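Local coordinates for putative 6-phosphogluconolactonase (Neisseria gonorrhoeae, PDB 3LHI), which probably hydrolyses 6-phosphogluconolactone to 6-phosphogluconate, the second step of the oxidative branch of the pentose phosphate pathway, at residues Asp69-Pro74 with Asp79-Leu84; Gln207-Glu212 with Val218-Gly223; Asp31-Ala36 with Gln127-Ile132; Gln152-Gly157 with Ala162-Thr167. All blocks are in the same frame, centred on the assembly; numbering follows the deposited sequence.

Interaction 1. Residues Asp69-Pro74 with Asp79-Leu84; sequences DERIVP and DSNTGL
E70 and N81 lead a set of direct hydrogen bonds that close the strand-to-helix corner of the beta-alpha-beta unit formed by strand 63-71, helix 81-88 and strand 98-99. The E70 carboxylate faces the start of the helix. OE1 takes the backbone N of N81 on its syn lone pair at 2.8 Å, while its anti side receives R71 N of its own strand. E70 OE2 accepts from T82 twice. T82 OG1 meets OE2 at 2.7 Å, nearly along the C-O axis. T82 N reaches OE2 at 2.8 Å, on the syn side but 26° out of the carboxylate plane. The chain of E70, bent at chi2 (59°), turns the carboxylate toward these donors. S80 N-caps the same helix through OG, which accepts from G83 N at 3.1 Å.

Two side chains bind backbone carbonyls in return. N81 ND2 reaches D69 O at 2.9 Å, with the acceptor in the amide plane but the donor 47° above the carbonyl plane. R71 NH1 meets D79 O at 2.8 Å, near the guanidinium plane, and N81 OD1 lies over one guanidinium face.

Water extends this network. One molecule joins D69 OD2, R71 NE and N81 ND2; another bridges R71 NH1 and D79 OD1. Both acids also bind outside the segments, D69 to S143 and D79 to H173.

Apolar contact is slight, with V73 CG2 4.1 Å from S80 CB. Four protein donors, two on each oxygen, with a weak water bond to OE2, should hold the buried E70 carboxylate's rotation and tie helix start to strand end.

Interaction 2. Residues Gln207-Glu212 with Val218-Gly223; sequences QGENRE and VLNHQG
G208 and N220 meet where two helix ends come together: helix 196-206 has just finished, and N220 is the first residue to leave the helical conformation after helix 215-219. The contact thus closes a helix-loop-helix connection at the surface of the domain, about 17 Å from the centre of the chain.

The tight part is the N220 amide against the G208 backbone. N220 ND2 comes to 3.4 Å from G208 C and 3.5 Å from G208 CA, while OD1 is also near G208 CA, at 3.8 Å. No hydrogen bond crosses between the segments here; the amide nitrogen instead donates to S216 O, inside the short helix, and weakly to A205 O of the preceding one. These bonds, the one to A205 O weak, help hold the amide beside G208. G208 itself leaves the helix with positive phi, a conformation open to glycine.

On the solvent side the touch is looser. E209 is exposed, and its side chain runs antiparallel past that of N220, with carboxylate and amide planes 66° apart. With CG anti to its own carbonyl carbon (chi1 -70°), E209 lies alongside N220 in an extended chain. Its carboxylate OE2 remains 3.8 Å from N220 O, and the closest approach of the two side chains is E209 CG to N220 CB, 3.6 Å.

Interaction 3. Residues Asp31-Ala36 with Gln127-Ile132; sequences DEKGGA and QPDVLI
The turn from helix 11-33 into strand 36-40 meets the start of the neighbouring parallel strand 130-133, and K33 and D129 make the connection. Both strands belong to the central sheet of a domain assigned to the NADP Rossmann clan, and the contact lies at the end of the sheet where these two strands begin. Although 91 residues apart in sequence, the two segments bring A36 and D129 to 6.1 Å between CA atoms.

A salt bridge crosses the gap. K33 NZ donates to D129 OD1 at 2.7 Å, arriving on the syn side of the oxygen but 25° out of the carboxylate plane. The lysine CG sits between its backbone N and carbonyl carbon (chi1 67°), and an extended chain carries NZ from the helix end to the acid, with CE also 3.4 Å from OD1.

The other oxygen has different partners. D129 OD2 accepts from V37 N of strand 36-40 and from a water at 2.7 Å; that water also accepts a weak bond from K33 NZ. The two oxygens therefore divide their work, OD1 holding the lysine and OD2 the neighbouring strand, where backbone hydrogen bonds between V37 and both D129 and V130 continue the pairing. Just before the strand, G34 has positive phi and lets the chain turn back from the helix. Beside the V37 bond, D129 OD2 packs against A36, 3.2 Å from its CA.

Interaction 4. Residues Gln152-Gly157 with Ala162-Thr167; sequences QTAIDG and ALVHTT
T153, A154 and V164 meet chiefly through methyl groups, so no flat group puts a face or an edge into this contact, and no hydrogen bond crosses it. The evidence is two van der Waals touches that divide the valine between two helix residues.

V164 CG2 rests against T153 CG2 at 3.8 Å. V164 CG1 meets A154 CB at 3.9 Å and comes within 4.2 Å of A154 CA. V164 is modelled in two conformers, and this fork describes one of them. Torsion accounts for it: with chi1 at 57°, CG1 stands between the valine's backbone N and carbonyl carbon, while CG2 lies anti to the N, so the two methyls diverge toward consecutive residues of the helix. T153 offers its methyl because CG2, rather than OG1, is anti to its own backbone N.

The two touches differ in setting. A154 and V164 are buried, whereas T153 lies exposed at the surface, and the total area buried between the segments is small, 124 Å². V164 pairs through its backbone with S177 of the antiparallel strand 175-178, and A154 shares a backbone bond with L180.

What results is a short helix laid against an edge of beta structure: helix 151-155 presents neighbouring small side chains to one beta-branched residue of strand 163-166, which extends the mixed sheet of this glucosamine-6-phosphate isomerase/6-phosphogluconolactonase family fold.

Interactions 1, 3 and 4 all reach the one mixed sheet, whereas interaction 2 lies at the periphery, its centre 27 Å from that of interaction 1 and on the opposite side of the chain's centre. Interactions 1 and 4 come to about 4 Å between nearest atoms, and S143 links them by hydrogen bonds to D69 OD2 and T166 OG1. Interactions 2 and 4 do touch: in one of the two R211 conformers, R211 NH1 is 3.0 Å from Q152 OE1. Interaction 3 remains about 7 Å from interaction 1 at the nearest atoms. A bound 1,2-ethanediol, probably from the crystallisation liquor, lies about 6 Å from the S80 side chain and may mark a pocket beside interaction 1.

Interaction 1. Residues Asp69-Pro74 with Asp79-Leu84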
loop_
_atom_site.group_PDB
_atom_site.type_symbol
_atom_site.label_atom_id
_atom_site.label_comp_id
_atom_site.label_asym_id
_atom_site.label_seq_id
_atom_site.Cartn_x
_atom_site.Cartn_y
_atom_site.Cartn_z
ATOM N N ASP A 69 -4.065 -1.146 2.352
ATOM C CA ASP A 69 -5.179 -0.646 3.114
ATOM C C ASP A 69 -6.422 -0.727 2.251
ATOM O O ASP A 69 -6.325 -0.740 1.019
ATOM C CB ASP A 69 -4.975 0.774 3.680
ATOM C CG ASP A 69 -4.927 1.834 2.629
ATOM O OD1 ASP A 69 -4.110 1.726 1.712
ATOM O OD2 ASP A 69 -5.679 2.826 2.742
ATOM N N GLU A 70 -7.583 -0.787 2.904
ATOM C CA GLU A 70 -8.850 -0.891 2.187
ATOM C C GLU A 70 -9.914 -0.146 2.933
ATOM O O GLU A 70 -9.915 -0.048 4.164
ATOM C CB GLU A 70 -9.213 -2.350 1.956
ATOM C CG GLU A 70 -10.537 -2.655 1.266
ATOM C CD GLU A 70 -10.726 -2.064 -0.126
ATOM O OE1 GLU A 70 -10.642 -0.842 -0.262
ATOM O OE2 GLU A 70 -10.970 -2.832 -1.054
ATOM N N ARG A 71 -10.848 0.424 2.168
ATOM C CA ARG A 71 -12.077 1.008 2.689
ATOM C C ARG A 71 -13.046 -0.098 2.942
ATOM O O ARG A 71 -13.230 -1.008 2.100
ATOM C CB ARG A 71 -12.634 2.016 1.665
ATOM C CG ARG A 71 -11.818 3.251 1.400
ATOM C CD ARG A 71 -10.561 3.033 0.591
ATOM N NE ARG A 71 -9.878 4.282 0.351
ATOM C CZ ARG A 71 -10.269 5.195 -0.541
ATOM N NH1 ARG A 71 -11.268 4.953 -1.372
ATOM N NH2 ARG A 71 -9.560 6.304 -0.635
ATOM N N ILE A 72 -13.691 -0.064 4.115
ATOM C CA ILE A 72 -14.641 -1.116 4.488
ATOM C C ILE A 72 -15.984 -0.757 3.868
ATOM O O ILE A 72 -16.847 -0.142 4.493
ATOM C CB ILE A 72 -14.705 -1.347 6.005
ATOM C CG1 ILE A 72 -13.299 -1.697 6.536
ATOM C CG2 ILE A 72 -15.697 -2.439 6.284
ATOM C CD1 ILE A 72 -13.219 -1.930 8.065
ATOM N N VAL A 73 -16.067 -1.115 2.603
ATOM C CA VAL A 73 -17.211 -0.942 1.703
ATOM C C VAL A 73 -17.250 -2.160 0.824
ATOM O O VAL A 73 -16.253 -2.855 0.664
ATOM C CB VAL A 73 -17.075 0.342 0.824
ATOM C CG1 VAL A 73 -17.099 1.635 1.683
ATOM C CG2 VAL A 73 -15.886 0.295 -0.120
ATOM N N PRO A 74 -18.420 -2.464 0.220
ATOM C CA PRO A 74 -18.456 -3.622 -0.652
ATOM C C PRO A 74 -17.434 -3.517 -1.797
ATOM O O PRO A 74 -17.093 -2.418 -2.215
ATOM C CB PRO A 74 -19.877 -3.608 -1.187
ATOM C CG PRO A 74 -20.639 -2.961 -0.070
ATOM C CD PRO A 74 -19.748 -1.873 0.444
ATOM N N ASP A 79 -15.647 3.460 -3.981
ATOM C CA ASP A 79 -14.494 3.774 -3.148
ATOM C C ASP A 79 -13.706 2.524 -2.727
ATOM O O ASP A 79 -12.834 2.633 -1.881
ATOM C CB ASP A 79 -14.938 4.583 -1.913
ATOM C CG ASP A 79 -15.534 5.926 -2.264
ATOM O OD1 ASP A 79 -15.159 6.470 -3.311
ATOM O OD2 ASP A 79 -16.348 6.402 -1.460
ATOM N N SER A 80 -13.979 1.374 -3.307
ATOM C CA SER A 80 -13.253 0.149 -2.993
ATOM C C SER A 80 -11.882 0.163 -3.679
ATOM O O SER A 80 -11.778 0.279 -4.902
ATOM C CB SER A 80 -14.034 -1.061 -3.482
ATOM O OG SER A 80 -13.302 -2.251 -3.262
ATOM N N ASN A 81 -10.813 -0.035 -2.904
ATOM C CA ASN A 81 -9.511 -0.220 -3.503
ATOM C C ASN A 81 -9.421 -1.572 -4.224
ATOM O O ASN A 81 -8.656 -1.706 -5.179
ATOM C CB ASN A 81 -8.385 -0.145 -2.461
ATOM C CG ASN A 81 -8.172 1.260 -1.886
ATOM O OD1 ASN A 81 -8.581 2.252 -2.512
ATOM N ND2 ASN A 81 -7.458 1.340 -0.735
ATOM N N THR A 82 -10.169 -2.578 -3.758
ATOM C CA THR A 82 -10.258 -3.851 -4.453
ATOM C C THR A 82 -10.775 -3.639 -5.858
ATOM O O THR A 82 -10.205 -4.139 -6.853
ATOM C CB THR A 82 -11.160 -4.810 -3.686
ATOM O OG1 THR A 82 -10.537 -5.102 -2.413
ATOM C CG2 THR A 82 -11.348 -6.143 -4.464
ATOM N N GLY A 83 -11.838 -2.847 -5.985
ATOM C CA GLY A 83 -12.359 -2.538 -7.315
ATOM C C GLY A 83 -11.363 -1.792 -8.192
ATOM O O GLY A 83 -11.232 -2.060 -9.378
ATOM N N LEU A 84 -10.657 -0.853 -7.579
ATOM C CA LEU A 84 -9.594 -0.087 -8.241
ATOM C C LEU A 84 -8.599 -1.028 -8.858
ATOM O O LEU A 84 -8.373 -0.958 -10.068
ATOM C CB LEU A 84 -8.865 0.846 -7.256
ATOM C CG LEU A 84 -7.680 1.595 -7.837
ATOM C CD1 LEU A 84 -8.209 2.825 -8.602
ATOM C CD2 LEU A 84 -6.688 1.922 -6.659
HETATM O O HOH W 1 -7.139 3.875 0.958
HETATM O O HOH W 2 -13.872 -2.937 -0.759
HETATM O O HOH W 3 -12.430 6.857 -3.327
#

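Interaction 2. Residues Gln207-Glu212 with Val218-Gly223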
loop_
_atom_site.group_PDB
_atom_site.type_symbol
_atom_site.label_atom_id
_atom_site.label_comp_id
_atom_site.label_asym_id
_atom_site.label_seq_id
_atom_site.Cartn_x
_atom_site.Cartn_y
_atom_site.Cartn_z
ATOM N N GLN A 207 12.093 15.170 8.139
ATOM C CA GLN A 207 12.803 15.854 9.258
ATOM C C GLN A 207 12.982 15.025 10.540
ATOM O O GLN A 207 13.897 15.297 11.348
ATOM C CB GLN A 207 12.039 17.124 9.659
ATOM C CG GLN A 207 12.124 18.285 8.676
ATOM C CD GLN A 207 11.543 19.581 9.245
ATOM O OE1 GLN A 207 11.819 19.946 10.392
ATOM N NE2 GLN A 207 10.734 20.273 8.449
ATOM N N GLY A 208 12.059 14.087 10.762
ATOM C CA GLY A 208 12.074 13.187 11.894
ATOM C C GLY A 208 10.703 12.678 12.263
ATOM O O GLY A 208 9.710 13.094 11.670
ATOM N N GLU A 209 10.645 11.770 13.223
ATOM C CA GLU A 209 9.411 11.159 13.609
ATOM C C GLU A 209 8.473 12.177 14.206
ATOM O O GLU A 209 8.808 12.893 15.175
ATOM C CB GLU A 209 9.608 10.040 14.610
ATOM C CG GLU A 209 10.247 8.840 14.047
ATOM C CD GLU A 209 10.310 7.695 15.023
ATOM O OE1 GLU A 209 9.766 7.814 16.156
ATOM O OE2 GLU A 209 10.906 6.657 14.630
ATOM N N ASN A 210 7.278 12.210 13.670
ATOM C CA ASN A 210 6.217 13.030 14.216
ATOM C C ASN A 210 4.901 12.365 13.838
ATOM O O ASN A 210 4.587 12.218 12.655
ATOM C CB ASN A 210 6.286 14.436 13.693
ATOM C CG ASN A 210 5.264 15.354 14.315
ATOM O OD1 ASN A 210 4.348 14.916 15.008
ATOM N ND2 ASN A 210 5.466 16.648 14.128
ATOM N N ARG A 211 4.102 11.935 14.807
ATOM C CA ARG A 211 2.843 11.237 14.496
ATOM C C ARG A 211 1.842 12.141 13.786
ATOM O O ARG A 211 0.840 11.660 13.251
ATOM C CB ARG A 211 2.178 10.659 15.776
ATOM C CG ARG A 211 1.920 11.698 16.885
ATOM C CD ARG A 211 1.084 11.126 18.020
ATOM N NE ARG A 211 -0.261 10.909 17.522
ATOM C CZ ARG A 211 -1.136 10.017 17.973
ATOM N NH1 ARG A 211 -0.840 9.189 18.997
ATOM N NH2 ARG A 211 -2.336 9.984 17.380
ATOM N N GLU A 212 2.083 13.451 13.772
ATOM C CA GLU A 212 1.232 14.324 12.974
ATOM C C GLU A 212 1.317 13.974 11.464
ATOM O O GLU A 212 0.363 14.201 10.748
ATOM C CB GLU A 212 1.640 15.755 13.219
ATOM C CG GLU A 212 0.797 16.822 12.581
ATOM C CD GLU A 212 -0.661 16.848 13.048
ATOM O OE1 GLU A 212 -1.047 16.285 14.117
ATOM O OE2 GLU A 212 -1.442 17.464 12.278
ATOM N N VAL A 218 7.529 5.663 9.156
ATOM C CA VAL A 218 8.089 4.707 8.227
ATOM C C VAL A 218 9.449 5.179 7.762
ATOM O O VAL A 218 10.392 4.404 7.790
ATOM C CB VAL A 218 7.135 4.505 7.035
ATOM C CG1 VAL A 218 7.791 3.560 5.967
ATOM C CG2 VAL A 218 5.718 4.018 7.470
ATOM N N LEU A 219 9.571 6.430 7.348
ATOM C CA LEU A 219 10.815 6.996 6.806
ATOM C C LEU A 219 11.956 6.899 7.815
ATOM O O LEU A 219 13.113 6.658 7.443
ATOM C CB LEU A 219 10.610 8.464 6.380
ATOM C CG LEU A 219 9.640 8.706 5.231
ATOM C CD1 LEU A 219 9.447 10.225 5.027
ATOM C CD2 LEU A 219 10.131 8.047 3.940
ATOM N N ASN A 220 11.612 7.031 9.087
ATOM C CA ASN A 220 12.578 7.073 10.192
ATOM C C ASN A 220 12.720 5.753 10.973
ATOM O O ASN A 220 13.464 5.670 11.965
ATOM C CB ASN A 220 12.219 8.273 11.118
ATOM C CG ASN A 220 12.460 9.637 10.433
ATOM O OD1 ASN A 220 13.614 10.034 10.335
ATOM N ND2 ASN A 220 11.380 10.337 9.921
ATOM N N HIS A 221 12.074 4.696 10.505
ATOM C CA HIS A 221 12.082 3.421 11.205
ATOM C C HIS A 221 13.404 2.708 10.925
ATOM O O HIS A 221 13.889 2.683 9.772
ATOM C CB HIS A 221 10.933 2.548 10.702
ATOM C CG HIS A 221 10.562 1.409 11.594
ATOM N ND1 HIS A 221 11.380 0.301 11.787
ATOM C CD2 HIS A 221 9.442 1.183 12.324
ATOM C CE1 HIS A 221 10.764 -0.542 12.602
ATOM N NE2 HIS A 221 9.595 -0.023 12.955
ATOM N N GLN A 222 13.977 2.119 11.977
ATOM C CA GLN A 222 15.198 1.314 11.827
ATOM C C GLN A 222 14.884 0.208 10.840
ATOM O O GLN A 222 13.809 -0.437 10.889
ATOM C CB GLN A 222 15.660 0.729 13.180
ATOM C CG GLN A 222 17.058 0.043 13.139
ATOM C CD GLN A 222 17.076 -1.368 12.551
ATOM O OE1 GLN A 222 16.110 -2.152 12.696
ATOM N NE2 GLN A 222 18.199 -1.715 11.911
ATOM N N GLY A 223 15.848 -0.036 9.961
ATOM C CA GLY A 223 15.757 -1.154 9.052
ATOM C C GLY A 223 14.926 -0.917 7.826
ATOM O O GLY A 223 14.786 -1.826 7.022
#

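Interaction 3. Residues Asp31-Ala36 with Gln127-Ile132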
loop_
_atom_site.group_PDB
_atom_site.type_symbol
_atom_site.label_atom_id
_atom_site.label_comp_id
_atom_site.label_asym_id
_atom_site.label_seq_id
_atom_site.Cartn_x
_atom_site.Cartn_y
_atom_site.Cartn_z
ATOM N N ASP A 31 12.993 -15.456 -7.648
ATOM C CA ASP A 31 14.266 -16.165 -7.781
ATOM C C ASP A 31 14.635 -16.818 -6.437
ATOM O O ASP A 31 15.161 -17.932 -6.414
ATOM C CB ASP A 31 15.372 -15.205 -8.178
ATOM C CG ASP A 31 15.261 -14.732 -9.613
ATOM O OD1 ASP A 31 14.482 -15.320 -10.374
ATOM O OD2 ASP A 31 15.998 -13.756 -9.929
ATOM N N GLU A 32 14.447 -16.086 -5.343
ATOM C CA GLU A 32 14.888 -16.534 -3.980
ATOM C C GLU A 32 13.998 -17.662 -3.469
ATOM O O GLU A 32 14.461 -18.636 -2.819
ATOM C CB GLU A 32 14.818 -15.391 -2.967
ATOM C CG GLU A 32 15.993 -14.407 -2.910
ATOM C CD GLU A 32 16.167 -13.794 -1.480
ATOM O OE1 GLU A 32 15.165 -13.709 -0.704
ATOM O OE2 GLU A 32 17.313 -13.417 -1.094
ATOM N N LYS A 33 12.703 -17.537 -3.685
ATOM C CA LYS A 33 11.789 -18.451 -3.040
ATOM C C LYS A 33 10.590 -18.990 -3.761
ATOM O O LYS A 33 9.779 -19.705 -3.203
ATOM C CB LYS A 33 11.361 -17.936 -1.738
ATOM C CG LYS A 33 10.576 -16.773 -1.842
ATOM C CD LYS A 33 10.406 -16.179 -0.407
ATOM C CE LYS A 33 9.868 -14.766 -0.443
ATOM N NZ LYS A 33 9.504 -14.215 0.936
ATOM N N GLY A 34 10.531 -18.719 -5.048
ATOM C CA GLY A 34 9.536 -19.352 -5.872
ATOM C C GLY A 34 8.157 -18.750 -5.821
ATOM O O GLY A 34 7.236 -19.262 -6.429
ATOM N N GLY A 35 8.036 -17.624 -5.109
ATOM C CA GLY A 35 6.769 -16.927 -4.930
ATOM C C GLY A 35 7.060 -15.575 -4.376
ATOM O O GLY A 35 8.130 -15.300 -3.875
ATOM N N ALA A 36 6.079 -14.676 -4.552
ATOM C CA ALA A 36 6.212 -13.302 -4.054
ATOM C C ALA A 36 4.861 -12.788 -3.682
ATOM O O ALA A 36 3.852 -13.239 -4.250
ATOM C CB ALA A 36 6.842 -12.405 -5.102
ATOM N N GLN A 127 2.694 -11.804 4.747
ATOM C CA GLN A 127 3.654 -10.735 4.786
ATOM C C GLN A 127 4.114 -10.366 3.365
ATOM O O GLN A 127 4.660 -11.226 2.658
ATOM C CB GLN A 127 4.892 -11.127 5.605
ATOM C CG GLN A 127 6.017 -10.099 5.656
ATOM C CD GLN A 127 5.685 -8.899 6.499
ATOM O OE1 GLN A 127 5.534 -9.056 7.734
ATOM N NE2 GLN A 127 5.638 -7.666 5.877
ATOM N N PRO A 128 3.930 -9.115 2.947
ATOM C CA PRO A 128 4.424 -8.768 1.638
ATOM C C PRO A 128 5.918 -8.795 1.492
ATOM O O PRO A 128 6.620 -8.494 2.463
ATOM C CB PRO A 128 3.854 -7.373 1.368
ATOM C CG PRO A 128 2.693 -7.297 2.299
ATOM C CD PRO A 128 3.064 -8.094 3.505
ATOM N N ASP A 129 6.401 -9.131 0.289
ATOM C CA ASP A 129 7.798 -8.975 -0.075
ATOM C C ASP A 129 8.062 -7.587 -0.615
ATOM O O ASP A 129 9.150 -7.028 -0.462
ATOM C CB ASP A 129 8.174 -9.991 -1.126
ATOM C CG ASP A 129 7.984 -11.375 -0.629
ATOM O OD1 ASP A 129 8.687 -11.700 0.389
ATOM O OD2 ASP A 129 7.152 -12.128 -1.174
ATOM N N VAL A 130 7.060 -7.024 -1.310
ATOM C CA VAL A 130 7.179 -5.708 -1.969
ATOM C C VAL A 130 5.910 -4.929 -1.629
ATOM O O VAL A 130 4.803 -5.471 -1.787
ATOM C CB VAL A 130 7.363 -5.835 -3.499
ATOM C CG1 VAL A 130 7.496 -4.433 -4.143
ATOM C CG2 VAL A 130 8.586 -6.713 -3.838
ATOM N N LEU A 131 6.074 -3.707 -1.166
ATOM C CA LEU A 131 4.955 -2.829 -0.782
ATOM C C LEU A 131 5.117 -1.508 -1.504
ATOM O O LEU A 131 6.209 -0.935 -1.516
ATOM C CB LEU A 131 5.000 -2.605 0.735
ATOM C CG LEU A 131 4.157 -1.476 1.305
ATOM C CD1 LEU A 131 2.626 -1.709 1.109
ATOM C CD2 LEU A 131 4.474 -1.324 2.815
ATOM N N ILE A 132 4.048 -1.015 -2.129
ATOM C CA ILE A 132 4.035 0.364 -2.627
ATOM C C ILE A 132 3.008 1.158 -1.808
ATOM O O ILE A 132 1.810 0.840 -1.758
ATOM C CB ILE A 132 3.765 0.530 -4.145
ATOM C CG1 ILE A 132 4.715 -0.315 -4.997
ATOM C CG2 ILE A 132 3.874 2.030 -4.533
ATOM C CD1 ILE A 132 4.303 -1.736 -5.139
HETATM O O HOH W 4 6.228 -14.344 0.067
#

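Interaction 4. Residues Gln152-Gly157 with Ala162-Thr167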
loop_
_atom_site.group_PDB
_atom_site.type_symbol
_atom_site.label_atom_id
_atom_site.label_comp_id
_atom_site.label_asym_id
_atom_site.label_seq_id
_atom_site.Cartn_x
_atom_site.Cartn_y
_atom_site.Cartn_z
ATOM N N GLN A 152 -2.598 4.389 18.277
ATOM C CA GLN A 152 -1.675 3.672 19.152
ATOM C C GLN A 152 -1.653 2.177 18.869
ATOM O O GLN A 152 -0.591 1.556 18.951
ATOM C CB GLN A 152 -1.985 3.925 20.639
ATOM C CG GLN A 152 -1.714 5.379 21.091
ATOM C CD GLN A 152 -0.297 5.740 20.987
ATOM O OE1 GLN A 152 0.071 6.688 20.278
ATOM N NE2 GLN A 152 0.555 5.030 21.756
ATOM N N THR A 153 -2.792 1.587 18.538
ATOM C CA THR A 153 -2.820 0.168 18.119
ATOM C C THR A 153 -2.041 -0.025 16.813
ATOM O O THR A 153 -1.270 -0.974 16.700
ATOM C CB THR A 153 -4.253 -0.362 17.999
ATOM O OG1 THR A 153 -4.914 -0.252 19.281
ATOM C CG2 THR A 153 -4.311 -1.824 17.510
ATOM N N ALA A 154 -2.186 0.880 15.877
ATOM C CA ALA A 154 -1.538 0.755 14.575
ATOM C C ALA A 154 -0.047 0.787 14.674
ATOM O O ALA A 154 0.637 0.192 13.843
ATOM C CB ALA A 154 -2.058 1.859 13.608
ATOM N N ILE A 155 0.487 1.496 15.673
ATOM C CA ILE A 155 1.935 1.618 15.863
ATOM C C ILE A 155 2.533 0.679 16.917
ATOM O O ILE A 155 3.734 0.705 17.104
ATOM C CB ILE A 155 2.371 3.072 16.108
ATOM C CG1 ILE A 155 1.941 3.562 17.499
ATOM C CG2 ILE A 155 1.898 4.011 14.967
ATOM C CD1 ILE A 155 2.588 4.917 17.930
ATOM N N ASP A 156 1.684 -0.152 17.531
ATOM C CA ASP A 156 2.117 -1.110 18.544
ATOM C C ASP A 156 2.484 -2.451 17.878
ATOM O O ASP A 156 1.618 -3.311 17.704
ATOM C CB ASP A 156 1.010 -1.378 19.564
ATOM C CG ASP A 156 1.488 -2.299 20.703
ATOM O OD1 ASP A 156 2.703 -2.655 20.710
ATOM O OD2 ASP A 156 0.627 -2.659 21.540
ATOM N N GLY A 157 3.761 -2.630 17.614
ATOM C CA GLY A 157 4.236 -3.856 16.955
ATOM C C GLY A 157 4.622 -4.999 17.861
ATOM O O GLY A 157 5.108 -5.994 17.384
ATOM N N ALA A 162 -0.611 -7.701 12.002
ATOM C CA ALA A 162 -0.346 -7.134 10.691
ATOM C C ALA A 162 -1.375 -6.095 10.228
ATOM O O ALA A 162 -1.027 -5.261 9.384
ATOM C CB ALA A 162 -0.268 -8.241 9.655
ATOM N N LEU A 163 -2.627 -6.240 10.665
ATOM C CA LEU A 163 -3.718 -5.426 10.131
ATOM C C LEU A 163 -4.501 -4.851 11.299
ATOM O O LEU A 163 -4.633 -5.501 12.362
ATOM C CB LEU A 163 -4.669 -6.243 9.245
ATOM C CG LEU A 163 -4.042 -6.870 8.016
ATOM C CD1 LEU A 163 -5.045 -7.785 7.254
ATOM C CD2 LEU A 163 -3.458 -5.829 7.049
ATOM N N VAL A 164 -5.029 -3.658 11.100
ATOM C CA VAL A 164 -5.708 -2.873 12.144
ATOM C C VAL A 164 -6.915 -2.126 11.508
ATOM O O VAL A 164 -6.807 -1.595 10.407
ATOM C CB VAL A 164 -4.730 -1.846 12.795
ATOM C CG1 VAL A 164 -4.129 -0.921 11.728
ATOM C CG2 VAL A 164 -5.424 -1.047 13.922
ATOM N N HIS A 165 -8.037 -2.086 12.227
ATOM C CA HIS A 165 -9.174 -1.219 11.878
ATOM C C HIS A 165 -8.855 0.195 12.291
ATOM O O HIS A 165 -8.544 0.456 13.447
ATOM C CB HIS A 165 -10.414 -1.725 12.606
ATOM C CG HIS A 165 -11.568 -0.778 12.600
ATOM N ND1 HIS A 165 -12.415 -0.655 13.694
ATOM C CD2 HIS A 165 -11.963 0.150 11.697
ATOM C CE1 HIS A 165 -13.329 0.260 13.390
ATOM N NE2 HIS A 165 -13.052 0.783 12.209
ATOM N N THR A 166 -8.971 1.136 11.374
ATOM C CA THR A 166 -8.788 2.539 11.676
ATOM C C THR A 166 -10.004 3.353 11.197
ATOM O O THR A 166 -10.720 2.985 10.260
ATOM C CB THR A 166 -7.522 3.158 11.122
ATOM O OG1 THR A 166 -7.630 3.173 9.696
ATOM C CG2 THR A 166 -6.266 2.381 11.526
ATOM N N THR A 167 -10.274 4.430 11.917
ATOM C CA THR A 167 -11.286 5.425 11.574
ATOM C C THR A 167 -10.519 6.698 11.186
ATOM O O THR A 167 -9.801 7.290 11.997
ATOM C CB THR A 167 -12.195 5.727 12.805
ATOM O OG1 THR A 167 -12.783 4.534 13.263
ATOM C CG2 THR A 167 -13.259 6.783 12.429
#